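Local coordinates for protein putative antibiotic biosynthesis monooxygenase (PDB 3KKF) that probably acts as a monooxygenase of the antibiotic biosynthesis family, built on a dimeric alpha-beta barrel fold, and binds calcium ions, at residues L41-V46 and E59-E64; V7-I12 and H54-E59. All coordinates share one frame; numbering follows the deposited sequence.

Contact 1: residues L41-V46 and E59-E64; sequences LVLYAV and EIYADE. With CA (calcium ion), chain C.
The aromatic ring of Tyr61 meets Leu43 at its phenolic end: the methyl CD2 of Leu43 comes in obliquely and lies 3.6 Å from Tyr61 OH. At the ring's edge, in its plane, sits OE1 of Glu59. Tyr61 OH donates to Glu59 OE1 over 2.7 Å, using the anti lone pair of that oxygen, while OE2 is taken by Arg8 and Ser10 of strand 6-14. Tyr67 adds an edge-to-face stack with Tyr61. With CG anti to the carbonyl carbon (chi1 -54°), the tyrosine swings back over its own strand, which explains how a residue whose CB points away from 41-46 still reaches Leu43. The same CD2 also rests on CG of Glu59, 4.0 Å off.

The backbone illustrates how a classic beta bulge interrupts a regular antiparallel pairing, which resumes between Gly39 and Ala62. Leu41 N and Val42 N both donate to Ile60 O, at 2.9 and 3.2 Å respectively, and Ile60 N returns a bond to Val42 O. Leu41 is thereby turned so that its CD1 reaches CA of Ala62, 3.9 Å away. On the sheet face away from Leu43 and Glu59, Val42 CG1 packs on Ile60 CD1 at 3.8 Å. Just beyond the strand, Ala62 O binds calcium at 2.3 Å beside two waters, with Gly1, Asn4 and Asn5 among the remaining ligands.

The pair forms the hairpin of strands 40-48 and 54-61. Helix 19-36 packs on Leu43 through Ile30 and Ser33, whereas Val42 and Ile60 face Met104 and Tyr44 of the second subunit.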
# COMPACT_ATOMS: atom_id res chain seq x y z
N LEU A 41 8.85 3.71 9.23
CA LEU A 41 9.53 3.65 7.93
C LEU A 41 8.66 4.22 6.81
O LEU A 41 9.18 4.88 5.91
CB LEU A 41 10.04 2.22 7.63
CG LEU A 41 10.93 1.60 8.73
CD1 LEU A 41 11.40 0.22 8.33
CD2 LEU A 41 12.13 2.48 9.05
N VAL A 42 7.35 3.95 6.86
CA VAL A 42 6.42 4.68 5.98
C VAL A 42 5.02 4.59 6.54
O VAL A 42 4.64 3.60 7.16
CB VAL A 42 6.44 4.18 4.47
CG1 VAL A 42 5.51 2.96 4.24
CG2 VAL A 42 6.12 5.32 3.50
N LEU A 43 4.25 5.65 6.31
CA LEU A 43 2.80 5.69 6.51
C LEU A 43 2.33 6.29 5.17
O LEU A 43 2.34 7.52 4.99
CB LEU A 43 2.36 6.55 7.69
CG LEU A 43 2.88 6.07 9.05
CD1 LEU A 43 2.69 7.12 10.17
CD2 LEU A 43 2.23 4.72 9.45
N TYR A 44 2.01 5.43 4.21
CA TYR A 44 1.66 5.85 2.85
C TYR A 44 0.15 5.74 2.67
O TYR A 44 -0.39 4.65 2.42
CB TYR A 44 2.42 5.04 1.79
CG TYR A 44 2.33 5.65 0.40
CD1 TYR A 44 3.26 6.60 -0.04
CD2 TYR A 44 1.30 5.31 -0.46
CE1 TYR A 44 3.16 7.16 -1.32
CE2 TYR A 44 1.20 5.87 -1.73
CZ TYR A 44 2.13 6.78 -2.14
OH TYR A 44 2.00 7.30 -3.40
N ALA A 45 -0.55 6.87 2.85
CA ALA A 45 -2.00 6.93 2.78
C ALA A 45 -2.47 7.30 1.39
O ALA A 45 -1.89 8.17 0.76
CB ALA A 45 -2.55 7.95 3.83
N VAL A 46 -3.52 6.61 0.92
CA VAL A 46 -4.16 6.94 -0.35
C VAL A 46 -5.68 6.95 -0.15
O VAL A 46 -6.23 6.25 0.71
CB VAL A 46 -3.81 5.92 -1.47
CG1 VAL A 46 -2.29 5.79 -1.64
CG2 VAL A 46 -4.45 4.53 -1.20
N GLU A 59 1.37 0.81 6.14
CA GLU A 59 2.17 1.11 7.36
C GLU A 59 3.33 0.17 7.45
O GLU A 59 3.14 -1.04 7.40
CB GLU A 59 1.34 0.88 8.62
CG GLU A 59 -0.03 1.52 8.68
CD GLU A 59 -0.84 0.95 9.87
OE1 GLU A 59 -0.56 1.30 11.03
OE2 GLU A 59 -1.75 0.12 9.62
N ILE A 60 4.55 0.71 7.58
CA ILE A 60 5.73 -0.14 7.78
C ILE A 60 6.50 0.44 8.98
O ILE A 60 6.91 1.63 8.95
CB ILE A 60 6.66 -0.23 6.54
CG1 ILE A 60 5.89 -0.71 5.31
CG2 ILE A 60 7.84 -1.12 6.87
CD1 ILE A 60 6.70 -0.68 3.99
N TYR A 61 6.62 -0.36 10.04
CA TYR A 61 7.35 -0.00 11.23
C TYR A 61 8.59 -0.88 11.31
O TYR A 61 8.58 -2.03 10.87
CB TYR A 61 6.49 -0.20 12.50
CG TYR A 61 5.17 0.52 12.45
CD1 TYR A 61 5.07 1.84 12.83
CD2 TYR A 61 4.02 -0.10 11.95
CE1 TYR A 61 3.85 2.53 12.75
CE2 TYR A 61 2.82 0.55 11.88
CZ TYR A 61 2.73 1.88 12.27
OH TYR A 61 1.55 2.55 12.19
N ALA A 62 9.67 -0.35 11.89
CA ALA A 62 10.91 -1.13 11.99
C ALA A 62 10.73 -2.45 12.75
O ALA A 62 11.39 -3.44 12.44
CB ALA A 62 12.00 -0.30 12.67
N ASP A 63 9.85 -2.44 13.73
CA ASP A 63 9.54 -3.61 14.57
C ASP A 63 8.31 -3.28 15.41
O ASP A 63 7.79 -2.12 15.33
CB ASP A 63 10.76 -4.03 15.43
CG ASP A 63 11.37 -2.89 16.20
OD1 ASP A 63 10.66 -1.98 16.65
OD2 ASP A 63 12.62 -2.91 16.40
N GLU A 64 7.81 -4.23 16.21
CA GLU A 64 6.65 -3.97 17.04
C GLU A 64 6.93 -2.94 18.14
O GLU A 64 6.01 -2.23 18.52
CB GLU A 64 6.04 -5.25 17.57
CG GLU A 64 5.45 -6.12 16.43
CD GLU A 64 4.75 -7.37 16.88
OE1 GLU A 64 4.59 -7.55 18.11
OE2 GLU A 64 4.34 -8.16 16.00
CA CA C . 13.21 -4.18 11.18
O HOH W 1 14.34 -3.50 13.16
O HOH W 2 14.18 -2.16 10.37

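Contact 2: residues V7-I12 and H54-E59; sequences VRLSRI and HVTILE
Arg8 grips Glu59, its partner across the strands, and its side chain can be followed outward atom by atom. CB lies 3.6 Å from Glu59 OE2, and CG and CD keep near the same oxygen. A bend at chi3 (72°) then brings the guanidinium side-on to the carboxylate: NE donates to Glu59 OE2 over 2.8 Å, nearly straight and close to the guanidinium plane, and NH2 donates to Glu59 OE1, also over 2.8 Å, on its syn lone pair. The two planes stand 45° apart, so this two-nitrogen salt bridge is twisted rather than flat. The tip atom NH1 turns to Tyr67 OH.

Ser10, two residues further along the strand, donates OG to Glu59 OE2 over 2.6 Å from above the carboxylate plane, on the face opposite to that approached by Arg8 NE. Beneath them runs a regular antiparallel pairing, with hydrogen-bonded pairs at Arg8 and Glu59, Ser10 and Ile57, and Ile12 and Val55. Ile12 CD1 meets Ile57 CD1 at 3.9 Å on the face that carries the salt bridge; on the other, Leu58 CD1 touches Leu9 CD2 and Val7 CG1.

Buried polar groups need partners, and here the sheet provides them: in the conformer described, three donors from strand 6-14 reach both carboxylate oxygens, hold the Glu59 head group in place and join the two central strands through side chains as well as backbone.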
# COMPACT_ATOMS: atom_id res chain seq x y z
N VAL A 7 4.47 -4.88 8.97
CA VAL A 7 3.76 -4.35 7.82
C VAL A 7 2.27 -4.55 8.03
O VAL A 7 1.82 -5.66 8.40
CB VAL A 7 4.23 -5.04 6.51
CG1 VAL A 7 3.51 -4.48 5.29
CG2 VAL A 7 5.75 -4.90 6.33
N ARG A 8 1.51 -3.49 7.83
CA ARG A 8 0.08 -3.54 8.02
C ARG A 8 -0.63 -2.62 7.04
O ARG A 8 -0.07 -1.60 6.59
CB ARG A 8 -0.26 -3.11 9.46
CG ARG A 8 -1.71 -3.39 9.88
CD ARG A 8 -1.92 -3.18 11.38
NE ARG A 8 -1.88 -1.75 11.69
CZ ARG A 8 -2.07 -1.26 12.91
NH1 ARG A 8 -2.31 -2.07 13.93
NH2 ARG A 8 -2.03 0.06 13.11
N LEU A 9 -1.83 -3.00 6.65
CA LEU A 9 -2.72 -2.12 5.91
C LEU A 9 -3.84 -1.72 6.84
O LEU A 9 -4.47 -2.58 7.49
CB LEU A 9 -3.38 -2.80 4.71
CG LEU A 9 -2.49 -3.30 3.63
CD1 LEU A 9 -3.27 -4.15 2.64
CD2 LEU A 9 -1.85 -2.12 2.91
N SER A 10 -4.05 -0.43 6.97
CA SER A 10 -5.25 0.09 7.65
C SER A 10 -6.22 0.53 6.58
O SER A 10 -5.85 1.31 5.69
CB SER A 10 -4.96 1.27 8.56
OG SER A 10 -4.23 0.93 9.70
N ARG A 11 -7.44 0.03 6.62
CA ARG A 11 -8.51 0.45 5.69
C ARG A 11 -9.52 1.18 6.53
O ARG A 11 -10.03 0.63 7.51
CB ARG A 11 -9.13 -0.74 4.96
CG ARG A 11 -8.25 -1.34 3.87
CD ARG A 11 -8.83 -2.59 3.31
NE ARG A 11 -10.23 -2.45 2.93
CZ ARG A 11 -10.68 -2.36 1.68
NH1 ARG A 11 -9.84 -2.38 0.68
NH2 ARG A 11 -11.98 -2.24 1.45
N ILE A 12 -9.80 2.44 6.16
CA ILE A 12 -10.66 3.30 6.94
C ILE A 12 -11.79 3.86 6.11
O ILE A 12 -11.59 4.19 4.93
CB ILE A 12 -9.80 4.50 7.51
CG1 ILE A 12 -8.44 3.99 8.07
CG2 ILE A 12 -10.60 5.31 8.55
CD1 ILE A 12 -7.37 5.02 8.29
N HIS A 54 -12.89 6.67 1.57
CA HIS A 54 -12.29 5.34 1.77
C HIS A 54 -10.77 5.53 1.61
O HIS A 54 -10.27 5.80 0.53
CB HIS A 54 -12.81 4.33 0.76
CG HIS A 54 -14.23 3.92 0.99
ND1 HIS A 54 -14.61 2.60 1.04
CD2 HIS A 54 -15.35 4.64 1.23
CE1 HIS A 54 -15.91 2.53 1.26
NE2 HIS A 54 -16.38 3.74 1.39
N VAL A 55 -10.05 5.44 2.73
CA VAL A 55 -8.62 5.64 2.78
C VAL A 55 -7.91 4.31 3.18
O VAL A 55 -8.36 3.59 4.08
CB VAL A 55 -8.28 6.76 3.80
CG1 VAL A 55 -6.76 6.81 4.13
CG2 VAL A 55 -8.81 8.12 3.30
N THR A 56 -6.83 3.99 2.47
CA THR A 56 -5.99 2.85 2.81
C THR A 56 -4.61 3.38 3.14
O THR A 56 -4.08 4.23 2.39
CB THR A 56 -5.92 1.84 1.66
OG1 THR A 56 -7.17 1.20 1.51
CG2 THR A 56 -4.88 0.72 1.94
N ILE A 57 -4.03 2.91 4.24
CA ILE A 57 -2.69 3.31 4.61
C ILE A 57 -1.78 2.07 4.65
O ILE A 57 -2.06 1.10 5.36
CB ILE A 57 -2.63 4.01 6.01
CG1 ILE A 57 -3.70 5.10 6.14
CG2 ILE A 57 -1.22 4.60 6.26
CD1 ILE A 57 -3.69 5.81 7.43
N LEU A 58 -0.70 2.11 3.87
CA LEU A 58 0.37 1.11 3.99
C LEU A 58 1.29 1.61 5.10
O LEU A 58 1.86 2.69 5.04
CB LEU A 58 1.16 0.98 2.68
CG LEU A 58 2.39 0.06 2.75
CD1 LEU A 58 2.09 -1.41 3.11
CD2 LEU A 58 3.16 0.13 1.43
N GLU A 59 1.37 0.81 6.14
CA GLU A 59 2.17 1.11 7.36
C GLU A 59 3.33 0.17 7.45
O GLU A 59 3.14 -1.04 7.40
CB GLU A 59 1.34 0.88 8.62
CG GLU A 59 -0.03 1.52 8.68
CD GLU A 59 -0.84 0.95 9.87
OE1 GLU A 59 -0.56 1.30 11.03
OE2 GLU A 59 -1.75 0.12 9.62
O HOH W 3 -7.53 -1.32 0.33

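From the N terminus, strand 6-14 leads through helix 19-36 into strand 40-48, parallel to it, and the hairpin return inserts strand 54-61 between the two. Contact 2 closes this long loop, with 41 residues between its segments; contact 1 closes the short hairpin, with 12. Their segments alternate along the chain, so the contacts cross rather than nest. Strand 54-61 serves both: Glu59 belongs to each, and Leu58 and Thr56 pair back to Tyr44 and Val46. Together they set the order 40-48, 54-61, 6-14, with 87-97 beyond, of a ferredoxin-like sheet, the half-barrel of a dimeric alpha-beta barrel, and both touch the second subunit.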